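Local atomic coordinates of mannuronan C5-epimerase (Pseudomonas syringae pv. tomato, PDB entry 4NK6), a protein that converts beta-D-mannuronate residues of the alginate polymer to alpha-L-guluronate and helps channel the newly made polysaccharide through the periplasm to the outer membrane. Residues 217-222 and 227-232; 271-274 and 279-282; 56-61 and 79-84. All blocks are in the same frame, centred on the assembly; numbering follows the deposited sequence.

Interaction 1 (217-222 and 227-232)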
loop_
_atom_site.group_PDB
_atom_site.type_symbol
_atom_site.label_atom_id
_atom_site.label_comp_id
_atom_site.label_asym_id
_atom_site.label_seq_id
_atom_site.Cartn_x
_atom_site.Cartn_y
_atom_site.Cartn_z
ATOM N N SER A 217 5.943 -2.361 7.883
ATOM C CA SER A 217 5.428 -2.020 9.204
ATOM C C SER A 217 6.454 -1.858 10.307
ATOM O O SER A 217 7.315 -2.714 10.510
ATOM C CB SER A 217 4.398 -3.075 9.647
ATOM O OG SER A 217 3.787 -2.730 10.881
ATOM N N GLN A 218 6.336 -0.764 11.048
ATOM C CA GLN A 218 7.032 -0.658 12.319
ATOM C C GLN A 218 6.535 -1.785 13.232
ATOM O O GLN A 218 5.412 -2.276 13.063
ATOM C CB GLN A 218 6.755 0.716 12.940
ATOM C CG GLN A 218 7.380 0.964 14.312
ATOM C CD GLN A 218 8.902 0.798 14.326
ATOM O OE1 GLN A 218 9.412 -0.318 14.398
ATOM N NE2 GLN A 218 9.624 1.910 14.267
ATOM N N TYR A 219 7.360 -2.204 14.188
ATOM C CA TYR A 219 6.925 -3.167 15.200
ATOM C C TYR A 219 5.753 -2.599 16.006
ATOM O O TYR A 219 5.493 -1.392 15.968
ATOM C CB TYR A 219 8.070 -3.496 16.159
ATOM C CG TYR A 219 9.197 -4.296 15.546
ATOM C CD1 TYR A 219 9.066 -5.661 15.334
ATOM C CD2 TYR A 219 10.403 -3.687 15.196
ATOM C CE1 TYR A 219 10.093 -6.401 14.777
ATOM C CE2 TYR A 219 11.438 -4.420 14.642
ATOM C CZ TYR A 219 11.275 -5.780 14.438
ATOM O OH TYR A 219 12.289 -6.528 13.888
ATOM N N THR A 220 5.050 -3.470 16.731
ATOM C CA THR A 220 3.984 -3.037 17.636
ATOM C C THR A 220 4.574 -2.060 18.650
ATOM O O THR A 220 5.780 -2.089 18.894
ATOM C CB THR A 220 3.337 -4.237 18.390
ATOM O OG1 THR A 220 4.346 -4.958 19.109
ATOM C CG2 THR A 220 2.632 -5.180 17.421
ATOM N N PRO A 221 3.732 -1.187 19.238
ATOM C CA PRO A 221 4.243 -0.190 20.189
ATOM C C PRO A 221 5.112 -0.785 21.308
ATOM O O PRO A 221 6.205 -0.278 21.545
ATOM C CB PRO A 221 2.962 0.422 20.770
ATOM C CG PRO A 221 1.952 0.281 19.669
ATOM C CD PRO A 221 2.284 -1.026 18.993
ATOM N N ASN A 222 4.638 -1.842 21.964
ATOM C CA ASN A 222 5.388 -2.479 23.050
ATOM C C ASN A 222 6.769 -2.984 22.638
ATOM O O ASN A 222 7.754 -2.748 23.328
ATOM C CB ASN A 222 4.581 -3.624 23.672
ATOM C CG ASN A 222 3.408 -3.129 24.499
ATOM O OD1 ASN A 222 3.405 -1.993 24.977
ATOM N ND2 ASN A 222 2.408 -3.985 24.679
ATOM N N LEU A 227 12.964 -2.351 21.091
ATOM C CA LEU A 227 13.879 -2.522 19.967
ATOM C C LEU A 227 14.340 -1.193 19.372
ATOM O O LEU A 227 15.497 -1.071 18.960
ATOM C CB LEU A 227 13.243 -3.392 18.883
ATOM C CG LEU A 227 13.035 -4.864 19.242
ATOM C CD1 LEU A 227 12.551 -5.634 18.027
ATOM C CD2 LEU A 227 14.324 -5.461 19.783
ATOM N N LYS A 228 13.438 -0.204 19.352
ATOM C CA LYS A 228 13.700 1.131 18.790
ATOM C C LYS A 228 14.534 1.070 17.515
ATOM O O LYS A 228 15.646 1.591 17.450
ATOM C CB LYS A 228 14.299 2.094 19.842
ATOM C CG LYS A 228 15.288 1.474 20.808
ATOM C CD LYS A 228 15.793 2.462 21.858
ATOM C CE LYS A 228 14.847 2.563 23.047
ATOM N NZ LYS A 228 15.520 3.149 24.245
ATOM N N ARG A 229 13.976 0.411 16.507
ATOM C CA ARG A 229 14.707 0.064 15.297
ATOM C C ARG A 229 14.734 1.152 14.225
ATOM O O ARG A 229 15.569 1.117 13.322
ATOM C CB ARG A 229 14.134 -1.224 14.701
ATOM C CG ARG A 229 14.550 -2.478 15.443
ATOM C CD ARG A 229 16.056 -2.518 15.606
ATOM N NE ARG A 229 16.533 -3.838 16.004
ATOM C CZ ARG A 229 17.001 -4.141 17.212
ATOM N NH1 ARG A 229 17.416 -5.375 17.466
ATOM N NH2 ARG A 229 17.060 -3.216 18.165
ATOM N N GLY A 230 13.831 2.116 14.310
ATOM C CA GLY A 230 13.710 3.079 13.234
ATOM C C GLY A 230 12.658 2.590 12.258
ATOM O O GLY A 230 12.446 1.386 12.083
ATOM N N GLU A 231 11.981 3.527 11.616
ATOM C CA GLU A 231 10.860 3.164 10.770
ATOM C C GLU A 231 11.353 2.488 9.488
ATOM O O GLU A 231 12.405 2.850 8.952
ATOM C CB GLU A 231 10.009 4.404 10.490
ATOM C CG GLU A 231 9.651 5.138 11.779
ATOM C CD GLU A 231 8.704 6.304 11.576
ATOM O OE1 GLU A 231 8.957 7.141 10.686
ATOM O OE2 GLU A 231 7.709 6.389 12.323
ATOM N N PRO A 232 10.611 1.481 9.009
ATOM C CA PRO A 232 11.059 0.776 7.804
ATOM C C PRO A 232 10.956 1.690 6.585
ATOM O O PRO A 232 10.255 2.701 6.642
ATOM C CB PRO A 232 10.061 -0.383 7.687
ATOM C CG PRO A 232 8.802 0.146 8.355
ATOM C CD PRO A 232 9.294 1.015 9.484
HETATM O O HOH W 1 7.724 4.506 14.511
HETATM O O HOH W 2 15.065 -6.046 14.169
#

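Interaction 2 (271-274 and 279-282)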
loop_
_atom_site.group_PDB
_atom_site.type_symbol
_atom_site.label_atom_id
_atom_site.label_comp_id
_atom_site.label_asym_id
_atom_site.label_seq_id
_atom_site.Cartn_x
_atom_site.Cartn_y
_atom_site.Cartn_z
ATOM N N ILE A 271 -3.748 0.732 -3.006
ATOM C CA ILE A 271 -2.614 1.225 -2.232
ATOM C C ILE A 271 -3.156 1.872 -0.957
ATOM O O ILE A 271 -3.927 2.828 -1.031
ATOM C CB ILE A 271 -1.819 2.293 -3.043
ATOM C CG1 ILE A 271 -1.463 1.767 -4.442
ATOM C CG2 ILE A 271 -0.552 2.702 -2.317
ATOM C CD1 ILE A 271 -0.645 2.758 -5.291
ATOM N N ASP A 272 -2.754 1.359 0.207
ATOM C CA ASP A 272 -3.386 1.740 1.479
ATOM C C ASP A 272 -2.372 2.077 2.587
ATOM O O ASP A 272 -2.276 1.360 3.592
ATOM C CB ASP A 272 -4.322 0.591 1.920
ATOM C CG ASP A 272 -4.961 0.812 3.303
ATOM O OD1 ASP A 272 -5.381 1.943 3.623
ATOM O OD2 ASP A 272 -5.022 -0.168 4.077
ATOM N N PRO A 273 -1.607 3.174 2.416
ATOM C CA PRO A 273 -0.682 3.587 3.483
ATOM C C PRO A 273 -1.440 4.025 4.737
ATOM O O PRO A 273 -2.501 4.620 4.611
ATOM C CB PRO A 273 0.029 4.798 2.874
ATOM C CG PRO A 273 -0.119 4.633 1.387
ATOM C CD PRO A 273 -1.497 4.055 1.237
ATOM N N HIS A 274 -0.894 3.762 5.922
ATOM C CA HIS A 274 -1.662 3.930 7.152
ATOM C C HIS A 274 -0.817 4.437 8.308
ATOM O O HIS A 274 0.416 4.328 8.301
ATOM C CB HIS A 274 -2.256 2.573 7.581
ATOM C CG HIS A 274 -3.756 2.538 7.618
ATOM N ND1 HIS A 274 -4.480 2.838 8.753
ATOM C CD2 HIS A 274 -4.665 2.218 6.666
ATOM C CE1 HIS A 274 -5.771 2.717 8.497
ATOM N NE2 HIS A 274 -5.911 2.338 7.240
ATOM N N GLY A 279 6.155 11.183 4.300
ATOM C CA GLY A 279 7.178 11.383 3.288
ATOM C C GLY A 279 7.017 10.389 2.155
ATOM O O GLY A 279 7.937 10.157 1.387
ATOM N N LEU A 280 5.841 9.790 2.047
ATOM C CA LEU A 280 5.635 8.774 1.027
ATOM C C LEU A 280 5.546 9.413 -0.356
ATOM O O LEU A 280 5.047 10.530 -0.508
ATOM C CB LEU A 280 4.377 7.959 1.324
ATOM C CG LEU A 280 4.223 7.413 2.747
ATOM C CD1 LEU A 280 2.969 6.582 2.817
ATOM C CD2 LEU A 280 5.429 6.582 3.181
ATOM N N ILE A 281 6.043 8.690 -1.354
ATOM C CA ILE A 281 6.009 9.124 -2.742
ATOM C C ILE A 281 5.233 8.088 -3.546
ATOM O O ILE A 281 5.722 6.991 -3.830
ATOM C CB ILE A 281 7.434 9.305 -3.319
ATOM C CG1 ILE A 281 8.156 10.452 -2.606
ATOM C CG2 ILE A 281 7.385 9.568 -4.829
ATOM C CD1 ILE A 281 9.667 10.548 -2.922
ATOM N N ILE A 282 4.000 8.431 -3.883
ATOM C CA ILE A 282 3.136 7.531 -4.620
ATOM C C ILE A 282 2.877 8.150 -5.981
ATOM O O ILE A 282 2.075 9.077 -6.094
ATOM C CB ILE A 282 1.823 7.328 -3.856
ATOM C CG1 ILE A 282 2.123 6.730 -2.473
ATOM C CG2 ILE A 282 0.886 6.411 -4.632
ATOM C CD1 ILE A 282 0.958 6.803 -1.504
#

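Interaction 3 (56-61 and 79-84)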
loop_
_atom_site.group_PDB
_atom_site.type_symbol
_atom_site.label_atom_id
_atom_site.label_comp_id
_atom_site.label_asym_id
_atom_site.label_seq_id
_atom_site.Cartn_x
_atom_site.Cartn_y
_atom_site.Cartn_z
ATOM N N ALA A 56 14.650 -23.595 11.123
ATOM C CA ALA A 56 14.503 -23.662 12.570
ATOM C C ALA A 56 13.108 -23.260 13.018
ATOM O O ALA A 56 12.284 -22.825 12.211
ATOM C CB ALA A 56 15.543 -22.791 13.251
ATOM N N ARG A 57 12.868 -23.384 14.317
ATOM C CA ARG A 57 11.551 -23.156 14.888
ATOM C C ARG A 57 11.119 -21.717 14.801
ATOM O O ARG A 57 11.827 -20.814 15.237
ATOM C CB ARG A 57 11.504 -23.616 16.335
ATOM C CG ARG A 57 11.779 -25.068 16.463
ATOM C CD ARG A 57 11.266 -25.589 17.755
ATOM N NE ARG A 57 11.311 -27.039 17.756
ATOM C CZ ARG A 57 10.738 -27.789 18.683
ATOM N NH1 ARG A 57 10.072 -27.210 19.672
ATOM N NH2 ARG A 57 10.827 -29.107 18.611
ATOM N N MET A 58 9.926 -21.545 14.250
ATOM C CA MET A 58 9.305 -20.256 13.980
ATOM C C MET A 58 9.169 -19.386 15.226
ATOM O O MET A 58 9.444 -18.181 15.194
ATOM C CB MET A 58 7.909 -20.522 13.409
ATOM C CG MET A 58 7.400 -19.472 12.480
ATOM S SD MET A 58 6.347 -20.187 11.227
ATOM C CE MET A 58 4.757 -20.108 12.027
ATOM N N MET A 59 8.739 -20.013 16.317
ATOM C CA MET A 59 8.351 -19.315 17.541
ATOM C C MET A 59 9.531 -18.867 18.386
ATOM O O MET A 59 9.342 -18.285 19.449
ATOM C CB MET A 59 7.439 -20.206 18.394
ATOM C CG MET A 59 6.106 -20.554 17.758
ATOM S SD MET A 59 4.943 -19.177 17.729
ATOM C CE MET A 59 4.850 -18.884 15.978
ATOM N N GLU A 60 10.746 -19.157 17.934
ATOM C CA GLU A 60 11.936 -18.630 18.586
ATOM C C GLU A 60 12.186 -17.167 18.184
ATOM O O GLU A 60 12.953 -16.460 18.838
ATOM C CB GLU A 60 13.165 -19.464 18.214
ATOM C CG GLU A 60 13.133 -20.911 18.685
ATOM C CD GLU A 60 14.370 -21.692 18.249
ATOM O OE1 GLU A 60 15.245 -21.098 17.583
ATOM O OE2 GLU A 60 14.465 -22.900 18.567
ATOM N N GLU A 61 11.533 -16.722 17.110
ATOM C CA GLU A 61 11.883 -15.459 16.464
ATOM C C GLU A 61 10.848 -14.352 16.631
ATOM O O GLU A 61 9.657 -14.559 16.406
ATOM C CB GLU A 61 12.135 -15.692 14.972
ATOM C CG GLU A 61 13.338 -16.578 14.689
ATOM C CD GLU A 61 14.652 -15.876 14.956
ATOM O OE1 GLU A 61 15.669 -16.579 15.112
ATOM O OE2 GLU A 61 14.674 -14.626 14.999
ATOM N N VAL A 79 -0.962 -27.079 12.132
ATOM C CA VAL A 79 -1.845 -27.784 11.207
ATOM C C VAL A 79 -1.339 -27.682 9.764
ATOM O O VAL A 79 -1.285 -28.679 9.049
ATOM C CB VAL A 79 -3.294 -27.261 11.317
ATOM C CG1 VAL A 79 -4.168 -27.804 10.179
ATOM C CG2 VAL A 79 -3.873 -27.636 12.677
ATOM N N ARG A 80 -0.953 -26.481 9.352
ATOM C CA ARG A 80 -0.432 -26.275 8.006
ATOM C C ARG A 80 0.849 -27.071 7.727
ATOM O O ARG A 80 0.963 -27.710 6.684
ATOM C CB ARG A 80 -0.230 -24.779 7.720
ATOM C CG ARG A 80 -1.533 -24.010 7.755
ATOM C CD ARG A 80 -1.420 -22.562 7.255
ATOM N NE ARG A 80 -2.742 -21.942 7.340
ATOM C CZ ARG A 80 -3.114 -21.092 8.291
ATOM N NH1 ARG A 80 -2.246 -20.698 9.219
ATOM N NH2 ARG A 80 -4.351 -20.622 8.305
ATOM N N GLN A 81 1.792 -27.052 8.665
ATOM C CA GLN A 81 3.088 -27.701 8.463
ATOM C C GLN A 81 3.107 -29.160 8.867
ATOM O O GLN A 81 4.090 -29.865 8.614
ATOM C CB GLN A 81 4.173 -26.954 9.229
ATOM C CG GLN A 81 4.308 -25.506 8.787
ATOM C CD GLN A 81 5.615 -24.912 9.239
ATOM O OE1 GLN A 81 6.513 -25.641 9.663
ATOM N NE2 GLN A 81 5.730 -23.588 9.169
ATOM N N LYS A 82 2.016 -29.600 9.492
ATOM C CA LYS A 82 1.915 -30.931 10.095
ATOM C C LYS A 82 3.089 -31.246 11.007
ATOM O O LYS A 82 3.680 -32.317 10.930
ATOM C CB LYS A 82 1.718 -32.009 9.028
ATOM C CG LYS A 82 0.357 -31.909 8.344
ATOM C CD LYS A 82 0.088 -33.089 7.426
ATOM C CE LYS A 82 -1.277 -32.961 6.758
ATOM N NZ LYS A 82 -1.502 -34.039 5.755
ATOM N N GLY A 83 3.418 -30.293 11.874
ATOM C CA GLY A 83 4.467 -30.465 12.867
ATOM C C GLY A 83 4.779 -29.128 13.514
ATOM O O GLY A 83 4.177 -28.111 13.166
ATOM N N ILE A 84 5.721 -29.120 14.451
ATOM C CA ILE A 84 6.161 -27.886 15.094
ATOM C C ILE A 84 6.637 -26.916 14.021
ATOM O O ILE A 84 7.503 -27.261 13.219
ATOM C CB ILE A 84 7.303 -28.154 16.083
ATOM C CG1 ILE A 84 6.896 -29.258 17.053
ATOM C CG2 ILE A 84 7.669 -26.889 16.840
ATOM C CD1 ILE A 84 5.515 -29.055 17.594
#

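Interaction 1 (217-222 and 227-232)
Between two strands of the right-handed beta-helix, 215-217 and 233-236, the chain makes an excursion through the short helix 221-227, and the stem of that excursion is closed where Y219 meets L227 and R229, and where S217 and Q218 meet P232. The phenol ring of Y219 receives L227 CD1 on one face: this CH-pi contact measures 3.9 Å from CD1 to the ring centroid and lies 16° off the ring normal. R229 CG approaches the same ring obliquely, 3.8 Å from Y219 CE2. The arginine chain bends at chi2, turning back to L227, whose CD2 lies over one face of a guanidinium almost perpendicular to the phenol. R229 NH2 also donates to L227 O (2.8 Å), a bent bond that ties the arginine head to the leucine's carbonyl. Y219 OH is hydrogen-bonded to E153 and accepts from a water (2.8 Å) that in turn accepts from R229 NE (3.2 Å), which also forms a salt bridge with E127. W189 stacks on the Y219 ring. At the other end of the stem, the P232 ring lies on the backbone, CG 3.7 Å from S217 C. Q218 sets CG anti to its own nitrogen (chi1 178°) and then bends, which brings OE1 back to accept Y219 N on a lone pair at 2.8 Å. The side chain of H274, the inferred proton acceptor of the active site, is about 9 Å from that of S217. E231, whose OE1 bonds H278, reaches Q218 through one water, which accepts from Q218 NE2 and donates to E231 OE2.

Interaction 2 (271-274 and 279-282)
P273 and I271 face L280 and I282 across the interior of the right-handed beta-helix, and the link is wholly apolar. The tightest meeting is P273 CB against L280 CD1 at 3.4 Å, closer than carbons usually pack; the same methyl lies 3.9 Å from P273 CG, so it sits against the CB-CG edge of the pyrrolidine ring. A second branch reaches that ring from I282, whose CD1 lies 3.8 Å from P273 CG; its CG1 lies beside its backbone N (chi1 -60°), while CG2 is left for I271. There I271 CD1 meets I282 CG2 at 4.0 Å, the two side chains running antiparallel alongside one another. I271 CA stays 8.9 Å from I282 CA and P273 CA 8.5 Å from L280 CA, so side chains alone span the gap. D272 and H274, the latter the inferred proton acceptor of the active site, alternate with the core residues and direct their CB atoms away from 279-282. Strand 269-274 is flanked by 246-251 and 296-299, with P273 touching C250 and I298, whereas L280 and strand 281-288 form the next face of the coil, where L280 N bonds S305 OG and L280 packs on F256.

Interaction 3 (56-61 and 79-84)
I84, R57 and Q81 give up the most surface where the end of strand 52-57 passes the turn that follows helix 75-81, at the N-terminal end of the parallel beta-helix. I84 lays its CG2 over one face of the R57 guanidinium, 3.5 Å above the plane and displaced toward the rim; the methyl is 3.7 Å from R57 CZ and from R57 NH1, 3.8 Å from R57 NE and 3.9 Å from R57 CD. The arginine chain is extended from CG to NE, which carries the flat head across to the isoleucine, and CG2, the branch that meets R57, is anti to the I84 backbone N. Both residues are exposed and touch crystal neighbours, so this half of the contact lies at the surface. Q81, the last residue of the helix, works on the inner side: its amide is held by OE1 accepting from Q86 N, and its side chain touches L121 and P122. Its partner here is the buried M58, which opens a 3-10 turn and packs on L64; M58 N is hydrogen-bonded to P85 O. The methionine chain bends at chi2 and chi3, bringing M58 SD to 4.0 Å from Q81 NE2.

Overall arrangement
From the N terminus, interaction 3 comes first: it closes the loop that leaves strand 52-57, runs through helix 75-81 and returns toward strand 86-91, its antiparallel neighbour, at the N-terminal end of the beta-helix. Interaction 1 follows, closing the short excursion through helix 221-227 between strands 215-217 and 233-236. Interaction 2 comes last, closing the turn 275-278 and joining two faces, strands 269-274 and 281-288, across the interior of the coil. The three lie in series, neither nesting nor crossing. None touches another: the centres of interactions 1 and 2 are about 17 Å apart, those of 1 and 3 about 24 Å, and those of 2 and 3 about 33 Å.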